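Local structure of yersinopine dehydrogenase (Yersinia pestis, 6C4L) at residues V162-S167 with A249-S254; Q211-A216 with H237-L242. The protein catalyses the NADPH-dependent reductive condensation of pyruvate with an amino-acid-derived intermediate, the last step in making the metallophore yersinopine. One frame throughout, in Å; residues are numbered along the deposited sequence.

From the N terminus the chain builds strands of the mixed sheet up to 161-165, which pairs parallel with 134-137 and antiparallel with 203-217; Val-162 to Ser-167 span most of this strand and the two residues beyond it. The chain then runs through strand 203-217 and helix 225-235 to strand 240-243. Contact 2 closes this short loop, pairing Gln-211 to Ala-216 with His-237 to Leu-242. Helix 247-251 follows at once, and Ala-249 to Ser-254 return to strand 161-165 in contact 1, so the loop of contact 2 is nested inside that of contact 1. The two meet directly: Ser-166 N lies 2.9 Å from Tyr-214 O, a probable hydrogen bond.

Contact 1. Residues V162-S167 with A249-S254; sequences VISLSS and AAERFS
Glu-251 reaches across to Ser-164 where a sheet strand, 161-165, meets helix 247-251 and the type I beta turn that runs from Glu-251 to Ser-254. Its CB leaves the helix with CG anti to the carbonyl carbon (chi1 -63°), and the extended chain beyond lets a long acidic residue reach the strand. Glu-251 CG lies 3.8 Å from Ser-164 CB; Glu-251 CD follows at 3.6 Å from Ser-164 OG. At the tip, Glu-251 OE2 accepts a 2.7 Å hydrogen bond from Ser-164 OG, met on the anti side of the carboxylate and 17° out of its plane. Ser-164 OG is also hydrogen-bonded with Ser-140 OG. Gly-145 N also bonds OE2 of Glu-251, and Gly-143 N bonds OE1, so the buried carboxylate is gripped at both oxygens, which probably stabilises its negative charge.

Further along, small residues allow close approach. Ala-250 turns its methyl toward the strand, while Ser-166 CB sits 3.5 Å from Phe-253 O and 3.8 Å from Phe-253 CB; the hydroxyl of Ser-166 bonds instead to Tyr-214 N. The side chain of Ser-254, whose OG pairs with Asn-257, lies about 8 Å from that of His-260, the inferred proton donor/acceptor. Ser-254 CA makes a CH...O contact of 3.4 Å with Ser-166 O.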
loop_
_atom_site.group_PDB
_atom_site.type_symbol
_atom_site.label_atom_id
_atom_site.label_comp_id
_atom_site.label_asym_id
_atom_site.label_seq_id
_atom_site.Cartn_x
_atom_site.Cartn_y
_atom_site.Cartn_z
ATOM N N VAL A 162 -15.195 -23.832 32.525
ATOM C CA VAL A 162 -15.128 -23.540 31.087
ATOM C C VAL A 162 -14.173 -22.375 30.907
ATOM O O VAL A 162 -14.416 -21.292 31.448
ATOM C CB VAL A 162 -16.511 -23.208 30.524
ATOM C CG1 VAL A 162 -16.425 -22.789 29.052
ATOM C CG2 VAL A 162 -17.433 -24.426 30.700
ATOM N N ILE A 163 -13.107 -22.581 30.138
ATOM C CA ILE A 163 -12.149 -21.519 29.854
ATOM C C ILE A 163 -12.128 -21.240 28.348
ATOM O O ILE A 163 -11.918 -22.147 27.531
ATOM C CB ILE A 163 -10.754 -21.868 30.387
ATOM C CG1 ILE A 163 -10.799 -21.917 31.915
ATOM C CG2 ILE A 163 -9.721 -20.805 29.967
ATOM C CD1 ILE A 163 -9.618 -22.562 32.498
ATOM N N SER A 164 -12.363 -19.985 27.988
ATOM C CA SER A 164 -12.175 -19.494 26.623
ATOM C C SER A 164 -10.823 -18.819 26.471
ATOM O O SER A 164 -10.463 -17.960 27.283
ATOM C CB SER A 164 -13.249 -18.479 26.235
ATOM O OG SER A 164 -14.430 -19.120 25.818
ATOM N N LEU A 165 -10.083 -19.185 25.426
ATOM C CA LEU A 165 -8.892 -18.439 25.031
ATOM C C LEU A 165 -9.218 -17.639 23.781
ATOM O O LEU A 165 -9.964 -18.112 22.918
ATOM C CB LEU A 165 -7.702 -19.357 24.746
ATOM C CG LEU A 165 -7.366 -20.420 25.810
ATOM C CD1 LEU A 165 -6.082 -21.131 25.438
ATOM C CD2 LEU A 165 -7.249 -19.789 27.176
ATOM N N SER A 166 -8.607 -16.449 23.667
ATOM C CA SER A 166 -8.904 -15.543 22.559
ATOM C C SER A 166 -8.443 -16.096 21.214
ATOM O O SER A 166 -9.067 -15.829 20.183
ATOM C CB SER A 166 -8.236 -14.199 22.811
ATOM O OG SER A 166 -6.873 -14.388 23.205
ATOM N N SER A 167 -7.347 -16.837 21.189
ATOM C CA SER A 167 -6.898 -17.451 19.950
ATOM C C SER A 167 -5.998 -18.603 20.340
ATOM O O SER A 167 -5.651 -18.783 21.516
ATOM C CB SER A 167 -6.159 -16.451 19.043
ATOM O OG SER A 167 -4.890 -16.116 19.580
ATOM N N ALA A 249 -15.732 -11.286 27.593
ATOM C CA ALA A 249 -14.710 -10.251 27.718
ATOM C C ALA A 249 -13.313 -10.731 27.328
ATOM O O ALA A 249 -12.437 -9.889 27.088
ATOM C CB ALA A 249 -14.690 -9.694 29.142
ATOM N N ALA A 250 -13.086 -12.042 27.237
ATOM C CA ALA A 250 -11.909 -12.614 26.577
ATOM C C ALA A 250 -12.140 -12.865 25.082
ATOM O O ALA A 250 -11.245 -12.643 24.259
ATOM C CB ALA A 250 -11.535 -13.938 27.236
ATOM N N GLU A 251 -13.324 -13.357 24.727
ATOM C CA GLU A 251 -13.566 -13.790 23.359
ATOM C C GLU A 251 -13.576 -12.608 22.403
ATOM O O GLU A 251 -13.298 -12.766 21.216
ATOM C CB GLU A 251 -14.895 -14.543 23.293
ATOM C CG GLU A 251 -14.915 -15.844 24.123
ATOM C CD GLU A 251 -16.324 -16.363 24.445
ATOM O OE1 GLU A 251 -17.325 -15.601 24.352
ATOM O OE2 GLU A 251 -16.418 -17.565 24.800
ATOM N N ARG A 252 -13.917 -11.431 22.913
ATOM C CA ARG A 252 -13.921 -10.223 22.127
ATOM C C ARG A 252 -12.561 -9.943 21.506
ATOM O O ARG A 252 -12.484 -9.138 20.580
ATOM C CB ARG A 252 -14.385 -9.060 23.005
ATOM C CG ARG A 252 -13.445 -8.690 24.148
ATOM C CD ARG A 252 -13.969 -7.492 24.949
ATOM N NE ARG A 252 -13.144 -7.246 26.134
ATOM C CZ ARG A 252 -12.873 -6.038 26.643
ATOM N NH1 ARG A 252 -13.370 -4.934 26.102
ATOM N NH2 ARG A 252 -12.103 -5.930 27.709
ATOM N N PHE A 253 -11.512 -10.630 21.949
ATOM C CA PHE A 253 -10.157 -10.464 21.438
ATOM C C PHE A 253 -9.797 -11.531 20.415
ATOM O O PHE A 253 -8.614 -11.828 20.229
ATOM C CB PHE A 253 -9.158 -10.492 22.606
ATOM C CG PHE A 253 -9.163 -9.242 23.422
ATOM C CD1 PHE A 253 -8.596 -8.083 22.909
ATOM C CD2 PHE A 253 -9.714 -9.218 24.690
ATOM C CE1 PHE A 253 -8.595 -6.921 23.635
ATOM C CE2 PHE A 253 -9.733 -8.048 25.429
ATOM C CZ PHE A 253 -9.154 -6.894 24.905
ATOM N N SER A 254 -10.783 -12.142 19.759
ATOM C CA SER A 254 -10.492 -13.131 18.724
ATOM C C SER A 254 -10.320 -12.390 17.394
ATOM O O SER A 254 -11.301 -11.970 16.780
ATOM C CB SER A 254 -11.582 -14.192 18.629
ATOM O OG SER A 254 -11.382 -14.958 17.441
#

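Contact 2. Residues Q211-A216 with H237-L242; sequences QRIYLA and HHIDTL
The guanidinium of Arg-212 has Leu-242 CD2 at its edge, near its plane, and the carboxylate of Asp-240 set obliquely to it, while the Tyr-214 ring receives Leu-242 CB obliquely, 3.8 Å from Tyr-214 CD2. These groups share one face of a parallel strand pair, the two strands of a beta-alpha-beta unit whose crossover helix is 225-235. Another ring, that of Phe-253, stacks with Tyr-214.

Arg-212 and Asp-240 run side by side, their planar groups 36° apart, but Arg-212 NH2 to Asp-240 OD2 is 3.8 Å, a long salt bridge. The stronger partner is Asp-328, which takes Arg-212 NH1 with one oxygen and bonds Tyr-214 OH with the other. Arginine suits this partly exposed site because its aliphatic part covers leucine while its charge is held mainly by Asp-328, with Asp-240 a distant second. The bend at chi3 (56°) brings the edge of the guanidinium to Leu-242 CD2; nearer the backbone, Arg-212 CB lies 3.5 Å from the same Leu-242 CD2.

The face carrying Ile-213 and Thr-241 is mostly apolar. There Ile-213 CG1 meets Ile-239 CG2 at 3.7 Å, and both isoleucines lie against Leu-234 of the crossover helix, as branched side chains suited to a strand-helix interface. Thr-241 offers CB to Leu-215 CD2, and Thr-241 OG1 and Thr-231 OG1 are hydrogen-bonded.

The backbones form a parallel ladder: Asp-240 N bonds Gln-211 O, Ile-213 N bonds Asp-240 O at 2.8 Å, and Leu-242 N bonds Ile-213 O. Farther along, Leu-215 N donates to Leu-242 O over 3.2 Å, approaching from 37° above the carbonyl plane.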
loop_
_atom_site.group_PDB
_atom_site.type_symbol
_atom_site.label_atom_id
_atom_site.label_comp_id
_atom_site.label_asym_id
_atom_site.label_seq_id
_atom_site.Cartn_x
_atom_site.Cartn_y
_atom_site.Cartn_z
ATOM N N GLN A 211 2.180 -12.959 21.348
ATOM C CA GLN A 211 2.613 -12.052 22.420
ATOM C C GLN A 211 1.837 -12.295 23.703
ATOM O O GLN A 211 2.421 -12.474 24.781
ATOM C CB GLN A 211 2.395 -10.593 22.028
ATOM C CG GLN A 211 3.213 -10.066 20.909
ATOM C CD GLN A 211 2.999 -8.583 20.779
ATOM O OE1 GLN A 211 3.543 -7.803 21.558
ATOM N NE2 GLN A 211 2.160 -8.184 19.828
ATOM N N ARG A 212 0.511 -12.204 23.609
ATOM C CA ARG A 212 -0.377 -12.401 24.736
ATOM C C ARG A 212 -1.625 -13.131 24.260
ATOM O O ARG A 212 -1.923 -13.173 23.069
ATOM C CB ARG A 212 -0.750 -11.066 25.390
ATOM C CG ARG A 212 -1.329 -10.021 24.477
ATOM C CD ARG A 212 -1.514 -8.706 25.247
ATOM N NE ARG A 212 -0.254 -8.248 25.854
ATOM C CZ ARG A 212 0.694 -7.565 25.211
ATOM N NH1 ARG A 212 0.531 -7.222 23.922
ATOM N NH2 ARG A 212 1.804 -7.204 25.866
ATOM N N ILE A 213 -2.330 -13.721 25.226
ATOM C CA ILE A 213 -3.592 -14.420 25.033
ATOM C C ILE A 213 -4.526 -13.912 26.117
ATOM O O ILE A 213 -4.115 -13.789 27.279
ATOM C CB ILE A 213 -3.416 -15.949 25.155
ATOM C CG1 ILE A 213 -2.453 -16.481 24.094
ATOM C CG2 ILE A 213 -4.764 -16.677 25.094
ATOM C CD1 ILE A 213 -2.974 -16.378 22.671
ATOM N N TYR A 214 -5.762 -13.603 25.749
ATOM C CA TYR A 214 -6.787 -13.282 26.733
ATOM C C TYR A 214 -7.573 -14.542 27.085
ATOM O O TYR A 214 -7.937 -15.323 26.202
ATOM C CB TYR A 214 -7.726 -12.209 26.187
ATOM C CG TYR A 214 -6.981 -10.934 25.857
ATOM C CD1 TYR A 214 -6.342 -10.788 24.644
ATOM C CD2 TYR A 214 -6.874 -9.896 26.784
ATOM C CE1 TYR A 214 -5.612 -9.616 24.350
ATOM C CE2 TYR A 214 -6.147 -8.718 26.476
ATOM C CZ TYR A 214 -5.542 -8.601 25.260
ATOM O OH TYR A 214 -4.823 -7.464 24.956
ATOM N N LEU A 215 -7.852 -14.732 28.367
ATOM C CA LEU A 215 -8.600 -15.910 28.776
ATOM C C LEU A 215 -9.513 -15.565 29.935
ATOM O O LEU A 215 -9.333 -14.562 30.625
ATOM C CB LEU A 215 -7.677 -17.073 29.134
ATOM C CG LEU A 215 -6.915 -17.058 30.471
ATOM C CD1 LEU A 215 -6.186 -18.376 30.613
ATOM C CD2 LEU A 215 -5.910 -15.886 30.572
ATOM N N ALA A 216 -10.511 -16.422 30.138
ATOM C CA ALA A 216 -11.441 -16.258 31.244
ATOM C C ALA A 216 -12.139 -17.585 31.490
ATOM O O ALA A 216 -12.251 -18.406 30.584
ATOM C CB ALA A 216 -12.473 -15.171 30.947
ATOM N N HIS A 237 6.794 -20.348 26.691
ATOM C CA HIS A 237 7.118 -19.682 25.432
ATOM C C HIS A 237 7.011 -18.164 25.547
ATOM O O HIS A 237 6.888 -17.473 24.528
ATOM C CB HIS A 237 6.210 -20.187 24.299
ATOM C CG HIS A 237 6.281 -21.668 24.084
ATOM N ND1 HIS A 237 7.400 -22.297 23.578
ATOM C CD2 HIS A 237 5.371 -22.647 24.315
ATOM C CE1 HIS A 237 7.177 -23.598 23.509
ATOM N NE2 HIS A 237 5.954 -23.835 23.951
ATOM N N HIS A 238 7.062 -17.628 26.766
ATOM C CA HIS A 238 7.045 -16.184 26.998
ATOM C C HIS A 238 5.741 -15.552 26.540
ATOM O O HIS A 238 5.693 -14.373 26.184
ATOM C CB HIS A 238 8.235 -15.493 26.317
ATOM C CG HIS A 238 9.563 -16.048 26.729
ATOM N ND1 HIS A 238 9.808 -16.520 28.001
ATOM C CD2 HIS A 238 10.711 -16.228 26.035
ATOM C CE1 HIS A 238 11.053 -16.958 28.075
ATOM N NE2 HIS A 238 11.623 -16.792 26.895
ATOM N N ILE A 239 4.662 -16.313 26.562
ATOM C CA ILE A 239 3.365 -15.799 26.154
ATOM C C ILE A 239 2.685 -15.202 27.372
ATOM O O ILE A 239 2.533 -15.870 28.398
ATOM C CB ILE A 239 2.501 -16.913 25.537
ATOM C CG1 ILE A 239 3.224 -17.559 24.350
ATOM C CG2 ILE A 239 1.155 -16.347 25.106
ATOM C CD1 ILE A 239 2.731 -18.972 24.069
ATOM N N ASP A 240 2.233 -13.962 27.247
ATOM C CA ASP A 240 1.463 -13.344 28.315
ATOM C C ASP A 240 0.048 -13.897 28.337
ATOM O O ASP A 240 -0.537 -14.162 27.291
ATOM C CB ASP A 240 1.416 -11.830 28.121
ATOM C CG ASP A 240 2.657 -11.135 28.670
ATOM O OD1 ASP A 240 3.325 -11.730 29.545
ATOM O OD2 ASP A 240 2.956 -10.005 28.231
ATOM N N THR A 241 -0.496 -14.065 29.536
ATOM C CA THR A 241 -1.899 -14.408 29.737
ATOM C C THR A 241 -2.576 -13.291 30.517
ATOM O O THR A 241 -2.086 -12.883 31.579
ATOM C CB THR A 241 -2.027 -15.720 30.500
ATOM O OG1 THR A 241 -1.195 -15.671 31.680
ATOM C CG2 THR A 241 -1.606 -16.888 29.603
ATOM N N LEU A 242 -3.692 -12.796 29.996
ATOM C CA LEU A 242 -4.425 -11.697 30.624
ATOM C C LEU A 242 -5.821 -12.152 31.052
ATOM O O LEU A 242 -6.676 -12.398 30.181
ATOM C CB LEU A 242 -4.518 -10.508 29.675
ATOM C CG LEU A 242 -3.237 -9.725 29.335
ATOM C CD1 LEU A 242 -2.535 -9.196 30.567
ATOM C CD2 LEU A 242 -2.268 -10.572 28.537
#